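Local structure of E3 SUMO-protein ligase SIZ2 (Saccharomyces cerevisiae, 6U75) at residues A[32-37]-A[132-137]; A[76-81]-A[89-94]; A[153-158]-A[197-202]. The protein probably acts as a SUMO E3 ligase that promotes SUMO attachment to target proteins such as septins, and may contribute to chromosome maintenance. All blocks are in the same frame, centred on the assembly; numbering follows the deposited sequence.

Interaction 1 (A[32-37]-A[132-137])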
ATOM      1  N   MET A  32       9.931 -21.394  14.196  1.00 43.66           N
ATOM      2  CA  MET A  32       9.323 -22.073  13.058  1.00 40.58           C
ATOM      3  C   MET A  32      10.420 -22.689  12.206  1.00 36.45           C
ATOM      4  O   MET A  32      11.334 -21.985  11.767  1.00 40.92           O
ATOM      5  CB  MET A  32       8.491 -21.105  12.211  1.00 44.78           C
ATOM      6  CG  MET A  32       7.350 -20.434  12.951  1.00 50.68           C
ATOM      7  SD  MET A  32       6.492 -19.225  11.922  1.00 79.71           S
ATOM      8  CE  MET A  32       6.051 -20.228  10.502  1.00 34.64           C
ATOM      9  N   LYS A  33      10.326 -23.992  11.969  1.00 42.00           N
ATOM     10  CA  LYS A  33      11.191 -24.676  11.019  1.00 49.59           C
ATOM     11  C   LYS A  33      10.408 -24.949   9.744  1.00 50.04           C
ATOM     12  O   LYS A  33       9.254 -25.388   9.798  1.00 46.38           O
ATOM     13  CB  LYS A  33      11.716 -25.997  11.587  1.00 52.09           C
ATOM     14  CG  LYS A  33      11.971 -26.005  13.087  1.00 66.33           C
ATOM     15  CD  LYS A  33      12.804 -27.216  13.513  1.00 61.95           C
ATOM     16  CE  LYS A  33      12.110 -28.545  13.219  1.00 53.52           C
ATOM     17  NZ  LYS A  33      10.885 -28.752  14.041  1.00 63.70           N
ATOM     18  N   PHE A  34      11.029 -24.685   8.597  1.00 45.85           N
ATOM     19  CA  PHE A  34      10.429 -25.119   7.342  1.00 40.58           C
ATOM     20  C   PHE A  34      11.483 -25.132   6.247  1.00 38.97           C
ATOM     21  O   PHE A  34      12.513 -24.459   6.333  1.00 37.20           O
ATOM     22  CB  PHE A  34       9.240 -24.236   6.941  1.00 35.00           C
ATOM     23  CG  PHE A  34       9.605 -22.813   6.642  1.00 42.46           C
ATOM     24  CD1 PHE A  34       9.996 -22.436   5.368  1.00 39.01           C
ATOM     25  CD2 PHE A  34       9.536 -21.844   7.630  1.00 46.17           C
ATOM     26  CE1 PHE A  34      10.324 -21.124   5.088  1.00 33.25           C
ATOM     27  CE2 PHE A  34       9.862 -20.531   7.357  1.00 44.39           C
ATOM     28  CZ  PHE A  34      10.257 -20.169   6.083  1.00 46.06           C
ATOM     29  N   LYS A  35      11.206 -25.929   5.219  1.00 37.37           N
ATOM     30  CA  LYS A  35      12.049 -26.044   4.041  1.00 36.36           C
ATOM     31  C   LYS A  35      11.329 -25.450   2.841  1.00 25.83           C
ATOM     32  O   LYS A  35      10.095 -25.420   2.788  1.00 31.15           O
ATOM     33  CB  LYS A  35      12.405 -27.509   3.761  1.00 41.32           C
ATOM     34  CG  LYS A  35      13.067 -28.216   4.934  1.00 49.73           C
ATOM     35  CD  LYS A  35      13.153 -29.723   4.722  1.00 46.23           C
ATOM     36  CE  LYS A  35      14.357 -30.115   3.879  1.00 50.25           C
ATOM     37  NZ  LYS A  35      15.640 -29.866   4.593  1.00 49.29           N
ATOM     38  N   VAL A  36      12.109 -24.970   1.878  1.00 26.55           N
ATOM     39  CA  VAL A  36      11.590 -24.449   0.620  1.00 25.70           C
ATOM     40  C   VAL A  36      12.106 -25.361  -0.482  1.00 31.38           C
ATOM     41  O   VAL A  36      13.304 -25.358  -0.792  1.00 33.79           O
ATOM     42  CB  VAL A  36      12.003 -22.993   0.381  1.00 38.25           C
ATOM     43  CG1 VAL A  36      11.543 -22.529  -0.995  1.00 37.05           C
ATOM     44  CG2 VAL A  36      11.425 -22.099   1.471  1.00 27.41           C
ATOM     45  N   SER A  37      11.202 -26.143  -1.074  1.00 42.61           N
ATOM     46  CA  SER A  37      11.563 -27.141  -2.071  1.00 27.23           C
ATOM     47  C   SER A  37      12.448 -26.562  -3.165  1.00 37.06           C
ATOM     48  O   SER A  37      12.486 -25.343  -3.367  1.00 34.71           O
ATOM     49  CB  SER A  37      10.303 -27.738  -2.698  1.00 31.07           C
ATOM     50  OG  SER A  37       9.606 -26.762  -3.454  1.00 39.38           O
ATOM     51  N   ILE A 132       0.544 -16.711  11.143  1.00 26.07           N
ATOM     52  CA  ILE A 132       1.779 -16.470  10.411  1.00 32.69           C
ATOM     53  C   ILE A 132       1.780 -17.376   9.189  1.00 34.83           C
ATOM     54  O   ILE A 132       1.596 -18.593   9.315  1.00 35.72           O
ATOM     55  CB  ILE A 132       3.013 -16.741  11.291  1.00 41.76           C
ATOM     56  CG1 ILE A 132       3.014 -15.826  12.520  1.00 47.53           C
ATOM     57  CG2 ILE A 132       4.292 -16.573  10.487  1.00 43.13           C
ATOM     58  CD1 ILE A 132       3.246 -14.362  12.210  1.00 40.67           C
ATOM     59  N   SER A 133       1.990 -16.784   8.015  1.00 38.27           N
ATOM     60  CA  SER A 133       1.989 -17.511   6.755  1.00 34.94           C
ATOM     61  C   SER A 133       3.179 -17.066   5.918  1.00 34.00           C
ATOM     62  O   SER A 133       3.798 -16.035   6.183  1.00 35.06           O
ATOM     63  CB  SER A 133       0.690 -17.285   5.970  1.00 36.55           C
ATOM     64  OG  SER A 133      -0.446 -17.466   6.796  1.00 67.46           O
ATOM     65  N   CYS A 134       3.490 -17.853   4.891  1.00 39.93           N
ATOM     66  CA  CYS A 134       4.551 -17.516   3.953  1.00 32.77           C
ATOM     67  C   CYS A 134       4.067 -17.809   2.544  1.00 34.75           C
ATOM     68  O   CYS A 134       3.506 -18.879   2.290  1.00 33.21           O
ATOM     69  CB  CYS A 134       5.832 -18.302   4.245  1.00 42.18           C
ATOM     70  SG  CYS A 134       6.540 -17.989   5.871  1.00 56.10           S
ATOM     71  N   PHE A 135       4.284 -16.863   1.636  1.00 31.36           N
ATOM     72  CA  PHE A 135       3.831 -17.009   0.261  1.00 25.87           C
ATOM     73  C   PHE A 135       4.923 -16.563  -0.694  1.00 26.17           C
ATOM     74  O   PHE A 135       5.637 -15.595  -0.424  1.00 32.07           O
ATOM     75  CB  PHE A 135       2.571 -16.177  -0.021  1.00 28.15           C
ATOM     76  CG  PHE A 135       1.337 -16.677   0.669  1.00 31.02           C
ATOM     77  CD1 PHE A 135       1.128 -16.424   2.013  1.00 26.81           C
ATOM     78  CD2 PHE A 135       0.373 -17.381  -0.034  1.00 25.77           C
ATOM     79  CE1 PHE A 135      -0.013 -16.877   2.647  1.00 37.43           C
ATOM     80  CE2 PHE A 135      -0.768 -17.835   0.594  1.00 25.09           C
ATOM     81  CZ  PHE A 135      -0.961 -17.584   1.935  1.00 30.35           C
ATOM     82  N   ILE A 136       5.040 -17.257  -1.812  1.00 28.32           N
ATOM     83  CA  ILE A 136       5.734 -16.693  -2.961  1.00 32.21           C
ATOM     84  C   ILE A 136       4.777 -15.727  -3.643  1.00 27.05           C
ATOM     85  O   ILE A 136       3.589 -16.024  -3.816  1.00 28.26           O
ATOM     86  CB  ILE A 136       6.217 -17.800  -3.913  1.00 27.15           C
ATOM     87  CG1 ILE A 136       7.162 -18.740  -3.159  1.00 28.11           C
ATOM     88  CG2 ILE A 136       6.914 -17.195  -5.130  1.00 24.38           C
ATOM     89  CD1 ILE A 136       7.916 -19.710  -4.039  1.00 43.83           C
ATOM     90  N   VAL A 137       5.278 -14.552  -4.006  1.00 25.77           N
ATOM     91  CA  VAL A 137       4.435 -13.485  -4.524  1.00 25.54           C
ATOM     92  C   VAL A 137       5.167 -12.766  -5.645  1.00 25.14           C
ATOM     93  O   VAL A 137       6.396 -12.654  -5.643  1.00 28.57           O
ATOM     94  CB  VAL A 137       4.035 -12.478  -3.423  1.00 30.09           C
ATOM     95  CG1 VAL A 137       3.348 -13.187  -2.267  1.00 27.07           C
ATOM     96  CG2 VAL A 137       5.256 -11.711  -2.934  1.00 28.36           C
TER
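Met32 sets CG beside its backbone N and anti to the carbonyl carbon (chi1 -60°), runs extended to the sulfur and then bends at chi3 (55°), which brings the terminal methyl as well as the sulfur to Ile132. On the other strand, Ile132 also holds CG1 anti to its carbonyl carbon; its CG2 branch is the one presented to the methionine, while the longer branch leads away. Met32 SD lies 3.7 Å from Ile132 CG2, and Met32 CE approaches the same methyl at 4.1 Å, so one branch of isoleucine meets two consecutive atoms of the thioether, the two side chains crossing at a slant. Two residues further along each strand, Phe34 and Cys134 repeat the theme. Cys134 SG is 4.3 Å from Phe34 CZ and 4.9 Å from the centroid of the Phe34 ring, a sulfur-aromatic contact entered obliquely, 35° off the ring normal. Val36 CG2 meets the edge of this ring, in its plane.

Such alternating contacts show how two antiparallel sheets of the PINIT domain pack face to face, consistent with a beta-sandwich-like fold. Strand 28-34 is an outermost strand of the four-stranded antiparallel sheet and forms backbone hydrogen bonds with Leu119 and Asn117, whereas strand 130-139 belongs to the other sheet and forms them with Lys19, Phe55 and Ile14. All four touching residues are buried, and Leu54 of strand 50-58 packs against both Ile132 and Cys134.

Interaction 2 (A[76-81]-A[89-94])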
ATOM      1  N   TYR A  76       3.270  -6.050  17.832  1.00 50.74           N
ATOM      2  CA  TYR A  76       4.211  -4.986  18.142  1.00 37.72           C
ATOM      3  C   TYR A  76       4.434  -4.912  19.643  1.00 45.42           C
ATOM      4  O   TYR A  76       3.457  -4.818  20.399  1.00 52.29           O
ATOM      5  CB  TYR A  76       3.710  -3.632  17.630  1.00 40.74           C
ATOM      6  CG  TYR A  76       4.684  -2.509  17.906  1.00 58.41           C
ATOM      7  CD1 TYR A  76       5.786  -2.305  17.085  1.00 59.03           C
ATOM      8  CD2 TYR A  76       4.514  -1.664  18.996  1.00 54.12           C
ATOM      9  CE1 TYR A  76       6.685  -1.286  17.335  1.00 65.08           C
ATOM     10  CE2 TYR A  76       5.408  -0.642  19.254  1.00 50.56           C
ATOM     11  CZ  TYR A  76       6.491  -0.457  18.422  1.00 67.69           C
ATOM     12  OH  TYR A  76       7.385   0.558  18.673  1.00 81.82           O
ATOM     13  N   PRO A  77       5.687  -4.943  20.124  1.00 45.72           N
ATOM     14  CA  PRO A  77       6.929  -5.068  19.352  1.00 45.59           C
ATOM     15  C   PRO A  77       7.218  -6.499  18.916  1.00 36.43           C
ATOM     16  O   PRO A  77       6.680  -7.441  19.497  1.00 36.31           O
ATOM     17  CB  PRO A  77       7.990  -4.588  20.336  1.00 40.23           C
ATOM     18  CG  PRO A  77       7.451  -5.019  21.654  1.00 49.29           C
ATOM     19  CD  PRO A  77       5.964  -4.788  21.562  1.00 38.83           C
ATOM     20  N   CYS A  78       8.073  -6.650  17.909  1.00 34.36           N
ATOM     21  CA  CYS A  78       8.466  -7.962  17.423  1.00 42.23           C
ATOM     22  C   CYS A  78       9.892  -7.892  16.906  1.00 39.29           C
ATOM     23  O   CYS A  78      10.293  -6.890  16.308  1.00 53.11           O
ATOM     24  CB  CYS A  78       7.541  -8.454  16.304  1.00 50.27           C
ATOM     25  SG  CYS A  78       7.282  -7.249  14.979  1.00 79.60           S
ATOM     26  N   GLU A  79      10.650  -8.959  17.137  1.00 37.02           N
ATOM     27  CA  GLU A  79      11.970  -9.121  16.540  1.00 32.58           C
ATOM     28  C   GLU A  79      11.950 -10.398  15.713  1.00 39.70           C
ATOM     29  O   GLU A  79      11.810 -11.496  16.262  1.00 46.91           O
ATOM     30  CB  GLU A  79      13.062  -9.163  17.608  1.00 44.42           C
ATOM     31  CG  GLU A  79      14.459  -9.396  17.053  1.00 48.06           C
ATOM     32  CD  GLU A  79      15.544  -8.853  17.959  1.00 49.13           C
ATOM     33  OE1 GLU A  79      15.405  -7.704  18.430  1.00 64.60           O
ATOM     34  OE2 GLU A  79      16.535  -9.573  18.205  1.00 43.40           O
ATOM     35  N   LEU A  80      12.069 -10.251  14.396  1.00 36.26           N
ATOM     36  CA  LEU A  80      12.089 -11.377  13.475  1.00 38.84           C
ATOM     37  C   LEU A  80      13.529 -11.687  13.095  1.00 47.77           C
ATOM     38  O   LEU A  80      14.275 -10.791  12.685  1.00 51.61           O
ATOM     39  CB  LEU A  80      11.269 -11.073  12.220  1.00 45.95           C
ATOM     40  CG  LEU A  80       9.769 -10.872  12.433  1.00 41.83           C
ATOM     41  CD1 LEU A  80       9.159 -10.174  11.232  1.00 34.08           C
ATOM     42  CD2 LEU A  80       9.085 -12.205  12.681  1.00 47.57           C
ATOM     43  N   VAL A  81      13.916 -12.953  13.231  1.00 46.26           N
ATOM     44  CA  VAL A  81      15.263 -13.408  12.910  1.00 39.24           C
ATOM     45  C   VAL A  81      15.121 -14.618  12.001  1.00 40.68           C
ATOM     46  O   VAL A  81      14.659 -15.679  12.440  1.00 43.49           O
ATOM     47  CB  VAL A  81      16.073 -13.757  14.165  1.00 31.61           C
ATOM     48  CG1 VAL A  81      17.482 -14.184  13.785  1.00 37.62           C
ATOM     49  CG2 VAL A  81      16.107 -12.573  15.121  1.00 43.46           C
ATOM     50  N   ASP A  89      12.988  -5.059   8.069  1.00 58.36           N
ATOM     51  CA  ASP A  89      11.751  -4.600   7.454  1.00 63.71           C
ATOM     52  C   ASP A  89      10.879  -3.876   8.472  1.00 64.30           C
ATOM     53  O   ASP A  89      10.814  -4.256   9.644  1.00 58.09           O
ATOM     54  CB  ASP A  89      10.981  -5.782   6.858  1.00 53.53           C
ATOM     55  CG  ASP A  89      11.728  -6.459   5.722  1.00 61.90           C
ATOM     56  OD1 ASP A  89      12.715  -7.173   5.996  1.00 56.82           O
ATOM     57  OD2 ASP A  89      11.325  -6.283   4.552  1.00 55.35           O
ATOM     58  N   ASN A  90      10.211  -2.816   8.014  1.00 67.40           N
ATOM     59  CA  ASN A  90       9.199  -2.125   8.812  1.00 71.02           C
ATOM     60  C   ASN A  90       7.899  -2.928   8.728  1.00 74.28           C
ATOM     61  O   ASN A  90       6.924  -2.551   8.074  1.00 77.11           O
ATOM     62  CB  ASN A  90       9.020  -0.695   8.322  1.00 67.19           C
ATOM     63  CG  ASN A  90       8.026   0.089   9.156  1.00 71.33           C
ATOM     64  OD1 ASN A  90       6.825   0.076   8.884  1.00 63.57           O
ATOM     65  ND2 ASN A  90       8.523   0.783  10.174  1.00 75.35           N
ATOM     66  N   VAL A  91       7.907  -4.074   9.416  1.00 68.47           N
ATOM     67  CA  VAL A  91       6.842  -5.058   9.240  1.00 60.30           C
ATOM     68  C   VAL A  91       5.487  -4.470   9.614  1.00 52.78           C
ATOM     69  O   VAL A  91       4.480  -4.725   8.941  1.00 71.41           O
ATOM     70  CB  VAL A  91       7.146  -6.336  10.046  1.00 63.23           C
ATOM     71  CG1 VAL A  91       8.263  -7.124   9.380  1.00 59.64           C
ATOM     72  CG2 VAL A  91       7.507  -6.006  11.494  1.00 52.61           C
ATOM     73  N   LYS A  92       5.433  -3.681  10.685  1.00 71.94           N
ATOM     74  CA  LYS A  92       4.175  -3.109  11.171  1.00 82.06           C
ATOM     75  C   LYS A  92       4.335  -1.595  11.260  1.00 63.70           C
ATOM     76  O   LYS A  92       4.780  -1.062  12.280  1.00 79.19           O
ATOM     77  CB  LYS A  92       3.777  -3.718  12.515  1.00 70.07           C
ATOM     78  CG  LYS A  92       2.321  -4.162  12.576  1.00 56.17           C
ATOM     79  CD  LYS A  92       1.363  -3.022  12.248  1.00 79.21           C
ATOM     80  CE  LYS A  92      -0.083  -3.457  12.394  1.00 56.63           C
ATOM     81  NZ  LYS A  92      -1.023  -2.518  11.722  1.00 58.63           N
ATOM     82  N   GLY A  93       3.970  -0.903  10.178  1.00 66.85           N
ATOM     83  CA  GLY A  93       3.963   0.540  10.181  1.00 79.32           C
ATOM     84  C   GLY A  93       2.667   1.106  10.732  1.00 78.34           C
ATOM     85  O   GLY A  93       1.635   0.437  10.761  1.00 77.21           O
ATOM     86  N   LEU A  94       2.734   2.359  11.173  1.00 89.35           N
ATOM     87  CA  LEU A  94       1.596   3.039  11.787  1.00 90.75           C
ATOM     88  C   LEU A  94       1.041   2.201  12.942  1.00 85.29           C
ATOM     89  O   LEU A  94      -0.008   1.560  12.854  1.00 78.23           O
ATOM     90  CB  LEU A  94       0.519   3.337  10.739  1.00 72.94           C
ATOM     91  CG  LEU A  94      -0.192   4.685  10.879  1.00 77.04           C
ATOM     92  CD1 LEU A  94       0.736   5.821  10.475  1.00 74.67           C
ATOM     93  CD2 LEU A  94      -1.467   4.719  10.053  1.00 72.04           C
TER
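Val91 divides its two methyls between Leu80 and Cys78, joining the loop after strand 85-86 to strand 79-82 of the four-stranded antiparallel sheet in the PINIT domain. Leu80 and Val91 reach toward each other tip to tip, and Leu80 CD1 comes to 3.7 Å from Val91 CG1. The other branch, Val91 CG2, meets the sulfur of Cys78, with Cys78 SG also at 3.7 Å. A chi1 of 50° puts that sulfur between the backbone N and the carbonyl carbon of its own residue. Cys78 and Leu80 can share one valine because they alternate along the chain with Glu79, whose side chain starts out away from the loop. Both also pack on Leu121 of the neighbouring strand 117-123, which carries the apolar patch on across the sheet.

The contact is entirely apolar and only partly buried. The loop has further ties beyond it: Val91 forms a backbone hydrogen bond with Asn102, and Lys92 NZ forms a salt bridge with Asp73. Just before the valine, Asn90 is the centre of an inverse gamma turn, closed by a weak hydrogen bond of 2.9 Å from Val91 N to Asp89 O.

Interaction 3 (A[153-158]-A[197-202])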
ATOM      1  N   PRO A 153      -9.156   5.234 -18.156  1.00 47.56           N
ATOM      2  CA  PRO A 153      -9.827   6.465 -18.595  1.00 44.85           C
ATOM      3  C   PRO A 153      -9.784   7.516 -17.496  1.00 48.97           C
ATOM      4  O   PRO A 153     -10.059   7.227 -16.329  1.00 50.54           O
ATOM      5  CB  PRO A 153     -11.258   6.005 -18.890  1.00 37.60           C
ATOM      6  CG  PRO A 153     -11.444   4.794 -18.044  1.00 38.17           C
ATOM      7  CD  PRO A 153     -10.105   4.118 -17.995  1.00 40.92           C
ATOM      8  N   LYS A 154      -9.433   8.739 -17.876  1.00 34.64           N
ATOM      9  CA  LYS A 154      -9.309   9.821 -16.916  1.00 46.31           C
ATOM     10  C   LYS A 154     -10.687  10.360 -16.536  1.00 38.35           C
ATOM     11  O   LYS A 154     -11.710  10.011 -17.130  1.00 49.45           O
ATOM     12  CB  LYS A 154      -8.438  10.939 -17.488  1.00 43.99           C
ATOM     13  CG  LYS A 154      -7.157  10.444 -18.145  1.00 57.79           C
ATOM     14  CD  LYS A 154      -6.280  11.592 -18.616  1.00 58.40           C
ATOM     15  CE  LYS A 154      -5.055  11.082 -19.365  1.00 74.71           C
ATOM     16  NZ  LYS A 154      -4.257  10.113 -18.560  1.00 56.67           N
ATOM     17  N   ILE A 155     -10.704  11.219 -15.521  1.00 50.06           N
ATOM     18  CA  ILE A 155     -11.922  11.917 -15.118  1.00 42.31           C
ATOM     19  C   ILE A 155     -12.097  13.108 -16.055  1.00 49.90           C
ATOM     20  O   ILE A 155     -11.307  14.054 -16.028  1.00 45.22           O
ATOM     21  CB  ILE A 155     -11.858  12.361 -13.653  1.00 39.51           C
ATOM     22  CG1 ILE A 155     -11.889  11.138 -12.733  1.00 45.64           C
ATOM     23  CG2 ILE A 155     -13.008  13.307 -13.333  1.00 40.62           C
ATOM     24  CD1 ILE A 155     -11.504  11.438 -11.299  1.00 40.29           C
ATOM     25  N   ILE A 156     -13.140  13.061 -16.888  1.00 52.66           N
ATOM     26  CA  ILE A 156     -13.297  14.059 -17.937  1.00 54.20           C
ATOM     27  C   ILE A 156     -13.421  15.457 -17.336  1.00 43.44           C
ATOM     28  O   ILE A 156     -13.935  15.646 -16.226  1.00 49.56           O
ATOM     29  CB  ILE A 156     -14.515  13.732 -18.820  1.00 49.45           C
ATOM     30  CG1 ILE A 156     -15.781  13.597 -17.969  1.00 55.53           C
ATOM     31  CG2 ILE A 156     -14.264  12.454 -19.606  1.00 50.98           C
ATOM     32  CD1 ILE A 156     -17.049  13.442 -18.782  1.00 72.18           C
ATOM     33  N   LYS A 157     -12.937  16.449 -18.089  1.00 42.70           N
ATOM     34  CA  LYS A 157     -12.985  17.835 -17.631  1.00 46.31           C
ATOM     35  C   LYS A 157     -14.414  18.358 -17.548  1.00 57.73           C
ATOM     36  O   LYS A 157     -14.703  19.238 -16.726  1.00 59.65           O
ATOM     37  CB  LYS A 157     -12.148  18.719 -18.559  1.00 46.91           C
ATOM     38  CG  LYS A 157     -12.464  18.572 -20.047  1.00 57.71           C
ATOM     39  CD  LYS A 157     -11.467  19.340 -20.905  1.00 68.15           C
ATOM     40  CE  LYS A 157     -11.487  18.871 -22.355  1.00 68.27           C
ATOM     41  NZ  LYS A 157     -12.795  19.113 -23.026  1.00 69.44           N
ATOM     42  N   GLN A 158     -15.316  17.841 -18.387  1.00 55.87           N
ATOM     43  CA  GLN A 158     -16.713  18.256 -18.307  1.00 60.99           C
ATOM     44  C   GLN A 158     -17.290  17.959 -16.929  1.00 53.78           C
ATOM     45  O   GLN A 158     -18.034  18.773 -16.369  1.00 60.99           O
ATOM     46  CB  GLN A 158     -17.537  17.556 -19.389  1.00 61.09           C
ATOM     47  CG  GLN A 158     -17.257  18.030 -20.809  1.00 67.90           C
ATOM     48  CD  GLN A 158     -15.974  17.460 -21.380  1.00 67.47           C
ATOM     49  OE1 GLN A 158     -15.224  16.774 -20.687  1.00 75.20           O
ATOM     50  NE2 GLN A 158     -15.720  17.737 -22.654  1.00 73.82           N
ATOM     51  N   PRO A 197      -1.677  14.287 -11.622  1.00 26.87           N
ATOM     52  CA  PRO A 197      -2.757  14.665 -10.696  1.00 31.43           C
ATOM     53  C   PRO A 197      -3.903  13.668 -10.768  1.00 26.73           C
ATOM     54  O   PRO A 197      -4.550  13.523 -11.807  1.00 42.38           O
ATOM     55  CB  PRO A 197      -3.178  16.054 -11.187  1.00 34.52           C
ATOM     56  CG  PRO A 197      -2.792  16.077 -12.625  1.00 39.11           C
ATOM     57  CD  PRO A 197      -1.547  15.242 -12.736  1.00 32.42           C
ATOM     58  N   ALA A 198      -4.156  12.986  -9.654  1.00 26.52           N
ATOM     59  CA  ALA A 198      -5.127  11.904  -9.607  1.00 41.26           C
ATOM     60  C   ALA A 198      -6.028  12.055  -8.392  1.00 37.43           C
ATOM     61  O   ALA A 198      -5.742  12.812  -7.460  1.00 25.94           O
ATOM     62  CB  ALA A 198      -4.437  10.533  -9.568  1.00 35.25           C
ATOM     63  N   LYS A 199      -7.132  11.310  -8.422  1.00 40.30           N
ATOM     64  CA  LYS A 199      -8.068  11.230  -7.309  1.00 40.00           C
ATOM     65  C   LYS A 199      -9.056  10.107  -7.597  1.00 36.28           C
ATOM     66  O   LYS A 199      -8.751   9.200  -8.379  1.00 38.06           O
ATOM     67  CB  LYS A 199      -8.783  12.566  -7.094  1.00 37.33           C
ATOM     68  CG  LYS A 199      -9.692  12.993  -8.235  1.00 42.91           C
ATOM     69  CD  LYS A 199     -10.381  14.312  -7.925  1.00 50.05           C
ATOM     70  CE  LYS A 199     -11.493  14.605  -8.920  1.00 49.58           C
ATOM     71  NZ  LYS A 199     -12.188  15.887  -8.620  1.00 55.04           N
ATOM     72  N   THR A 200     -10.236  10.150  -6.984  1.00 40.23           N
ATOM     73  CA  THR A 200     -11.265   9.151  -7.221  1.00 39.54           C
ATOM     74  C   THR A 200     -12.589   9.841  -7.511  1.00 44.70           C
ATOM     75  O   THR A 200     -12.821  10.984  -7.108  1.00 53.45           O
ATOM     76  CB  THR A 200     -11.431   8.207  -6.021  1.00 40.93           C
ATOM     77  OG1 THR A 200     -12.027   8.914  -4.928  1.00 58.29           O
ATOM     78  CG2 THR A 200     -10.084   7.651  -5.585  1.00 47.11           C
ATOM     79  N   ASP A 201     -13.459   9.130  -8.230  1.00 54.18           N
ATOM     80  CA  ASP A 201     -14.821   9.610  -8.418  1.00 46.98           C
ATOM     81  C   ASP A 201     -15.569   9.704  -7.097  1.00 55.56           C
ATOM     82  O   ASP A 201     -16.573  10.418  -7.010  1.00 68.37           O
ATOM     83  CB  ASP A 201     -15.575   8.691  -9.380  1.00 50.36           C
ATOM     84  CG  ASP A 201     -14.994   8.712 -10.781  1.00 59.48           C
ATOM     85  OD1 ASP A 201     -14.518   9.783 -11.211  1.00 61.91           O
ATOM     86  OD2 ASP A 201     -15.015   7.658 -11.450  1.00 65.10           O
ATOM     87  N   GLN A 202     -15.096   9.002  -6.067  1.00 60.86           N
ATOM     88  CA  GLN A 202     -15.709   9.057  -4.748  1.00 61.00           C
ATOM     89  C   GLN A 202     -15.297  10.296  -3.965  1.00 57.13           C
ATOM     90  O   GLN A 202     -15.874  10.560  -2.904  1.00 57.84           O
ATOM     91  CB  GLN A 202     -15.341   7.808  -3.938  1.00 60.99           C
ATOM     92  CG  GLN A 202     -15.103   6.548  -4.766  1.00 52.51           C
ATOM     93  CD  GLN A 202     -16.254   6.229  -5.701  1.00 77.65           C
ATOM     94  OE1 GLN A 202     -17.399   6.086  -5.272  1.00 72.76           O
ATOM     95  NE2 GLN A 202     -15.954   6.122  -6.991  1.00 74.56           N
TER
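Lys199 is the first residue of 197-202 to touch Ile155, and it does so with the aliphatic part of its chain. Its CG stands between the backbone N and the carbonyl carbon (chi1 65°), and from there the chain is fully extended, crossing the isoleucine at about a right angle. Ile155 CD1 consequently rests on two of its methylenes, 3.9 Å from Lys199 CG and 4.0 Å from Lys199 CE. The amine beyond them is directed elsewhere: Lys199 NZ donates to the backbone O of His205, a residue that also binds the zinc.

At Thr200 the contact passes to the backbone, Ile155 CD1 lying 4.3 Å from Thr200 C. The threonine side chain starts out away from the isoleucine and lies near the zinc site formed by Cys203, His205, Cys226 and Cys229; its nearest atom is about 5 Å from the metal.

Asp201 then brings its carboxylate alongside the isoleucine, the two side chains sliding past each other in opposite directions. Asp201 OD1 is the oxygen that touches, 3.3 Å from Ile155 CG1 and 3.4 Å from Ile155 CD1. It merely lies against these carbons, while a salt bridge to Lys239 holds OD2.

This largely buried contact, with Asp201 at its exposed margin, illustrates how the SP-RING zinc finger takes up the chain leading into helix 157-168. Ile155 forms backbone hydrogen bonds with Ile240 and Glu242, reaching strand 239-240 and the start of helix 242-249, and strand 197-199 runs between strands 209-210 and 239-240 in a three-stranded antiparallel sheet.

Interactions 1 and 2 both belong to the PINIT domain, with centres about 18 Å apart and nearest atoms about 6 Å apart. They reach the same four-stranded sheet, interaction 1 at strand 28-34 and interaction 2 at strand 79-82, with strand 117-123 between these two. Both segments of interaction 2 fall in the chain between residues 37 and 132, hence between the two halves of interaction 1. Interaction 3 follows in series, on the opposite side of the chain's centre, its centre about 41 Å from that of interaction 1 and about 36 Å from that of interaction 2. The ligase fragment thus packs its PINIT domain and its zinc-bearing SP-RING region through separate local contacts.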